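Local structure of Card1 endonuclease domain-containing protein (Vibrio cholerae, 1XMX) at residues Q12-R25 against Q137-F151. The protein is of unknown function but carries a Card1-like endonuclease domain of the PDDEXK clan and may bind nucleic acid. Residues are numbered along the deposited sequence; the frame is centred on the assembly and turned at random.
Sequences QDPVRLVTPLLDHR and QVQDRITIADYLTIF
With CG of Asp23 anti to its backbone N (chi1 -175°) and Gln139 running out extended beyond CG, the two side chains pass each other: the carboxylate takes the backbone N of Gln139, and the Gln139 amide oxygen takes the backbone N of His24. Asp23 sets up an Asx turn, OD1 taking Arg25 N, just past the first helix (15-22) of the N-terminal alpha/beta domain; 138-143 runs from that domain's edge strand 136-137 to helix 144-150, next to the sheet of the endonuclease-like domain. Gln139 N gives to Asp23 OD2 at 2.9 Å, from above the carboxylate plane. Arg25 grips the same carboxylate side-on, NE to OD1 and NH2 to OD2, so each oxygen has two donors; its NH2 also reaches Gln137 O at 2.7 Å, on a bent path. The bond from His24 N to Gln139 OE1 is almost straight (169°). Arg141 NE and NH2 close on that same OE1, holding the guanidinium where it lies flat on the His24 imidazole, planes 6° apart.

Farther along, the contact turns apolar. Leu22 CD1 packs on Ile142 CB at 3.8 Å. Val15 CG2 sits between the Tyr147 and Phe151 rings, 3.6 Å from Phe151 CE2, while CG1 faces Tyr147 OH. The Tyr147 hydroxyl bonds to Asn302 O, tying this corner to the endonuclease-like part. Between the polar and apolar ends, water 1 donates to both Thr19 O (2.6 Å) and Gln139 O (2.9 Å).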
# COMPACT_ATOMS: atom_id res chain seq x y z
N GLN A 12 17.90 -1.20 -2.54
CA GLN A 12 16.77 -2.10 -2.52
C GLN A 12 15.48 -1.40 -2.11
O GLN A 12 14.42 -1.90 -2.33
CB GLN A 12 17.04 -3.29 -1.61
CG GLN A 12 18.41 -3.95 -1.85
CD GLN A 12 18.61 -4.57 -3.26
OE1 GLN A 12 17.95 -5.57 -3.61
NE2 GLN A 12 19.59 -4.02 -4.06
N ASP A 13 15.57 -0.20 -1.56
CA ASP A 13 14.34 0.59 -1.40
C ASP A 13 14.47 2.00 -2.00
O ASP A 13 14.74 2.93 -1.28
CB ASP A 13 14.00 0.64 0.11
CG ASP A 13 12.76 1.38 0.38
OD1 ASP A 13 12.22 2.12 -0.48
OD2 ASP A 13 12.31 1.26 1.50
N PRO A 14 14.32 2.14 -3.33
CA PRO A 14 14.63 3.39 -4.02
C PRO A 14 13.46 4.30 -4.30
O PRO A 14 13.56 5.14 -5.17
CB PRO A 14 15.18 2.90 -5.34
CG PRO A 14 14.40 1.62 -5.61
CD PRO A 14 13.92 1.10 -4.30
N VAL A 15 12.39 4.19 -3.55
CA VAL A 15 11.23 5.04 -3.78
C VAL A 15 11.50 6.54 -3.71
O VAL A 15 10.88 7.32 -4.40
CB VAL A 15 10.14 4.72 -2.74
CG1 VAL A 15 8.96 5.69 -2.89
CG2 VAL A 15 9.64 3.29 -2.93
N ARG A 16 12.39 6.95 -2.83
CA ARG A 16 12.66 8.36 -2.62
C ARG A 16 13.53 8.95 -3.76
O ARG A 16 13.77 10.14 -3.78
CB ARG A 16 13.30 8.58 -1.23
CG ARG A 16 12.29 8.49 -0.08
CD ARG A 16 13.07 8.50 1.20
NE ARG A 16 13.91 7.30 1.31
CZ ARG A 16 15.09 7.28 1.91
NH1 ARG A 16 15.56 8.39 2.46
NH2 ARG A 16 15.79 6.16 1.92
N LEU A 17 13.97 8.12 -4.70
CA LEU A 17 14.59 8.61 -5.97
C LEU A 17 13.55 8.91 -7.03
O LEU A 17 13.82 9.65 -7.97
CB LEU A 17 15.56 7.57 -6.54
CG LEU A 17 16.72 7.18 -5.65
CD1 LEU A 17 17.64 6.16 -6.38
CD2 LEU A 17 17.52 8.43 -5.18
N VAL A 18 12.34 8.38 -6.85
CA VAL A 18 11.28 8.59 -7.81
C VAL A 18 10.37 9.75 -7.36
O VAL A 18 9.96 10.58 -8.18
CB VAL A 18 10.41 7.28 -7.90
CG1 VAL A 18 9.12 7.49 -8.62
CG2 VAL A 18 11.17 6.21 -8.60
N THR A 19 10.01 9.80 -6.07
CA THR A 19 9.00 10.79 -5.65
C THR A 19 9.36 12.29 -5.88
O THR A 19 8.48 13.07 -6.18
CB THR A 19 8.49 10.50 -4.23
OG1 THR A 19 9.56 10.55 -3.30
CG2 THR A 19 7.85 9.09 -4.15
N PRO A 20 10.63 12.71 -5.66
CA PRO A 20 11.02 14.03 -6.10
C PRO A 20 10.74 14.35 -7.58
O PRO A 20 10.37 15.50 -7.91
CB PRO A 20 12.53 14.06 -5.83
CG PRO A 20 12.69 13.07 -4.63
CD PRO A 20 11.74 12.01 -4.96
N LEU A 21 10.90 13.37 -8.47
CA LEU A 21 10.61 13.62 -9.90
C LEU A 21 9.13 13.65 -10.24
O LEU A 21 8.76 14.13 -11.29
CB LEU A 21 11.32 12.56 -10.77
CG LEU A 21 12.89 12.62 -10.71
CD1 LEU A 21 13.45 11.32 -11.16
CD2 LEU A 21 13.48 13.80 -11.54
N LEU A 22 8.29 13.09 -9.38
CA LEU A 22 6.85 13.14 -9.60
C LEU A 22 6.19 14.41 -9.04
O LEU A 22 4.98 14.68 -9.31
CB LEU A 22 6.17 11.87 -9.03
CG LEU A 22 6.67 10.50 -9.50
CD1 LEU A 22 5.83 9.40 -8.89
CD2 LEU A 22 6.67 10.38 -11.05
N ASP A 23 6.93 15.16 -8.22
CA ASP A 23 6.43 16.34 -7.54
C ASP A 23 6.32 17.32 -8.69
O ASP A 23 7.26 17.48 -9.47
CB ASP A 23 7.52 16.83 -6.55
CG ASP A 23 7.10 17.97 -5.69
OD1 ASP A 23 6.59 19.00 -6.17
OD2 ASP A 23 7.20 17.81 -4.47
N HIS A 24 5.21 18.02 -8.78
CA HIS A 24 5.03 18.96 -9.90
C HIS A 24 5.97 20.14 -9.84
O HIS A 24 6.12 20.86 -10.85
CB HIS A 24 3.60 19.53 -9.87
CG HIS A 24 2.55 18.51 -10.20
ND1 HIS A 24 1.22 18.84 -10.36
CD2 HIS A 24 2.64 17.18 -10.41
CE1 HIS A 24 0.53 17.75 -10.64
NE2 HIS A 24 1.37 16.73 -10.69
N ARG A 25 6.56 20.40 -8.66
CA ARG A 25 7.46 21.57 -8.52
C ARG A 25 8.87 21.34 -9.05
O ARG A 25 9.61 22.29 -9.27
CB ARG A 25 7.50 22.05 -7.07
CG ARG A 25 6.12 22.48 -6.55
CD ARG A 25 6.13 22.66 -5.03
NE ARG A 25 6.49 21.39 -4.41
CZ ARG A 25 6.53 21.19 -3.09
NH1 ARG A 25 6.29 22.21 -2.27
NH2 ARG A 25 6.82 19.97 -2.60
N GLN A 137 7.95 19.73 1.54
CA GLN A 137 7.36 18.43 1.80
C GLN A 137 7.17 17.81 0.40
O GLN A 137 6.60 18.41 -0.46
CB GLN A 137 6.03 18.66 2.54
CG GLN A 137 5.07 17.51 2.60
CD GLN A 137 5.70 16.26 3.21
OE1 GLN A 137 5.56 15.17 2.67
NE2 GLN A 137 6.36 16.43 4.35
N VAL A 138 7.68 16.62 0.14
CA VAL A 138 7.48 16.04 -1.20
C VAL A 138 6.02 15.78 -1.50
O VAL A 138 5.30 15.28 -0.65
CB VAL A 138 8.26 14.74 -1.32
CG1 VAL A 138 8.01 14.10 -2.72
CG2 VAL A 138 9.80 15.05 -1.08
N GLN A 139 5.55 16.13 -2.70
CA GLN A 139 4.12 15.96 -2.97
C GLN A 139 3.85 14.47 -3.01
O GLN A 139 4.78 13.68 -3.18
CB GLN A 139 3.75 16.58 -4.32
CG GLN A 139 3.89 18.09 -4.31
CD GLN A 139 3.40 18.70 -5.59
OE1 GLN A 139 3.26 18.02 -6.60
NE2 GLN A 139 3.08 19.98 -5.54
N ASP A 140 2.56 14.10 -2.95
CA ASP A 140 2.09 12.74 -2.83
C ASP A 140 1.44 12.33 -4.14
O ASP A 140 0.26 12.56 -4.34
CB ASP A 140 1.09 12.68 -1.67
CG ASP A 140 1.75 13.02 -0.32
OD1 ASP A 140 2.91 12.62 -0.22
OD2 ASP A 140 1.16 13.70 0.58
N ARG A 141 2.21 11.72 -5.03
CA ARG A 141 1.82 11.47 -6.42
C ARG A 141 1.91 10.01 -6.84
O ARG A 141 1.11 9.54 -7.65
CB ARG A 141 2.73 12.27 -7.36
CG ARG A 141 2.69 13.81 -7.18
CD ARG A 141 1.35 14.34 -7.43
NE ARG A 141 1.38 15.79 -7.31
CZ ARG A 141 0.32 16.58 -7.42
NH1 ARG A 141 -0.88 16.05 -7.62
NH2 ARG A 141 0.47 17.91 -7.33
N ILE A 142 2.91 9.31 -6.37
CA ILE A 142 3.10 7.88 -6.69
C ILE A 142 1.86 7.05 -6.34
O ILE A 142 1.15 7.31 -5.34
CB ILE A 142 4.41 7.34 -6.03
CG1 ILE A 142 4.96 6.12 -6.79
CG2 ILE A 142 4.26 7.07 -4.52
CD1 ILE A 142 5.91 5.36 -5.96
N THR A 143 1.54 6.07 -7.20
CA THR A 143 0.38 5.22 -6.98
C THR A 143 0.79 3.87 -6.42
O THR A 143 1.95 3.53 -6.41
CB THR A 143 -0.30 4.94 -8.30
OG1 THR A 143 0.63 4.26 -9.15
CG2 THR A 143 -0.76 6.23 -8.92
N ILE A 144 -0.20 3.10 -5.97
CA ILE A 144 -0.01 1.66 -5.58
C ILE A 144 0.62 0.85 -6.71
O ILE A 144 1.51 0.02 -6.48
CB ILE A 144 -1.38 1.00 -5.22
CG1 ILE A 144 -2.01 1.70 -4.02
CG2 ILE A 144 -1.20 -0.56 -4.96
CD1 ILE A 144 -3.52 1.60 -3.91
N ALA A 145 0.16 1.09 -7.93
CA ALA A 145 0.63 0.34 -9.10
C ALA A 145 2.09 0.56 -9.29
O ALA A 145 2.84 -0.40 -9.55
CB ALA A 145 -0.12 0.78 -10.30
N ASP A 146 2.51 1.82 -9.12
CA ASP A 146 3.92 2.23 -9.27
C ASP A 146 4.74 1.63 -8.19
O ASP A 146 5.89 1.20 -8.43
CB ASP A 146 4.02 3.71 -9.08
CG ASP A 146 3.63 4.44 -10.30
OD1 ASP A 146 3.62 3.78 -11.39
OD2 ASP A 146 3.33 5.66 -10.16
N TYR A 147 4.15 1.62 -6.99
CA TYR A 147 4.82 1.05 -5.83
C TYR A 147 5.10 -0.42 -6.04
O TYR A 147 6.21 -0.88 -5.77
CB TYR A 147 3.95 1.17 -4.58
CG TYR A 147 4.68 1.93 -3.50
CD1 TYR A 147 5.66 1.31 -2.75
CD2 TYR A 147 4.41 3.27 -3.25
CE1 TYR A 147 6.35 2.00 -1.76
CE2 TYR A 147 5.10 3.99 -2.26
CZ TYR A 147 6.05 3.33 -1.52
OH TYR A 147 6.73 3.99 -0.55
N LEU A 148 4.12 -1.17 -6.54
CA LEU A 148 4.34 -2.58 -6.77
C LEU A 148 5.42 -2.81 -7.81
O LEU A 148 6.28 -3.69 -7.63
CB LEU A 148 3.06 -3.34 -7.09
CG LEU A 148 1.98 -3.24 -6.00
CD1 LEU A 148 0.66 -3.82 -6.47
CD2 LEU A 148 2.41 -3.93 -4.73
N THR A 149 5.38 -2.05 -8.91
CA THR A 149 6.37 -2.20 -9.95
C THR A 149 7.76 -2.00 -9.36
O THR A 149 8.68 -2.81 -9.55
CB THR A 149 6.15 -1.18 -11.06
OG1 THR A 149 4.86 -1.42 -11.61
CG2 THR A 149 7.23 -1.28 -12.16
N ILE A 150 7.93 -0.91 -8.64
CA ILE A 150 9.22 -0.62 -8.05
C ILE A 150 9.76 -1.81 -7.28
O ILE A 150 10.97 -2.08 -7.37
CB ILE A 150 9.19 0.62 -7.15
CG1 ILE A 150 9.01 1.87 -8.03
CG2 ILE A 150 10.50 0.69 -6.29
CD1 ILE A 150 8.83 3.17 -7.24
N PHE A 151 8.89 -2.50 -6.54
CA PHE A 151 9.35 -3.61 -5.70
C PHE A 151 9.25 -5.01 -6.31
O PHE A 151 9.34 -6.02 -5.61
CB PHE A 151 8.70 -3.55 -4.33
CG PHE A 151 9.27 -2.45 -3.46
CD1 PHE A 151 10.43 -2.66 -2.73
CD2 PHE A 151 8.65 -1.22 -3.37
CE1 PHE A 151 10.96 -1.67 -1.96
CE2 PHE A 151 9.18 -0.24 -2.59
CZ PHE A 151 10.33 -0.46 -1.88
O HOH W 1 5.93 13.16 -5.79
O HOH W 2 6.36 22.25 0.88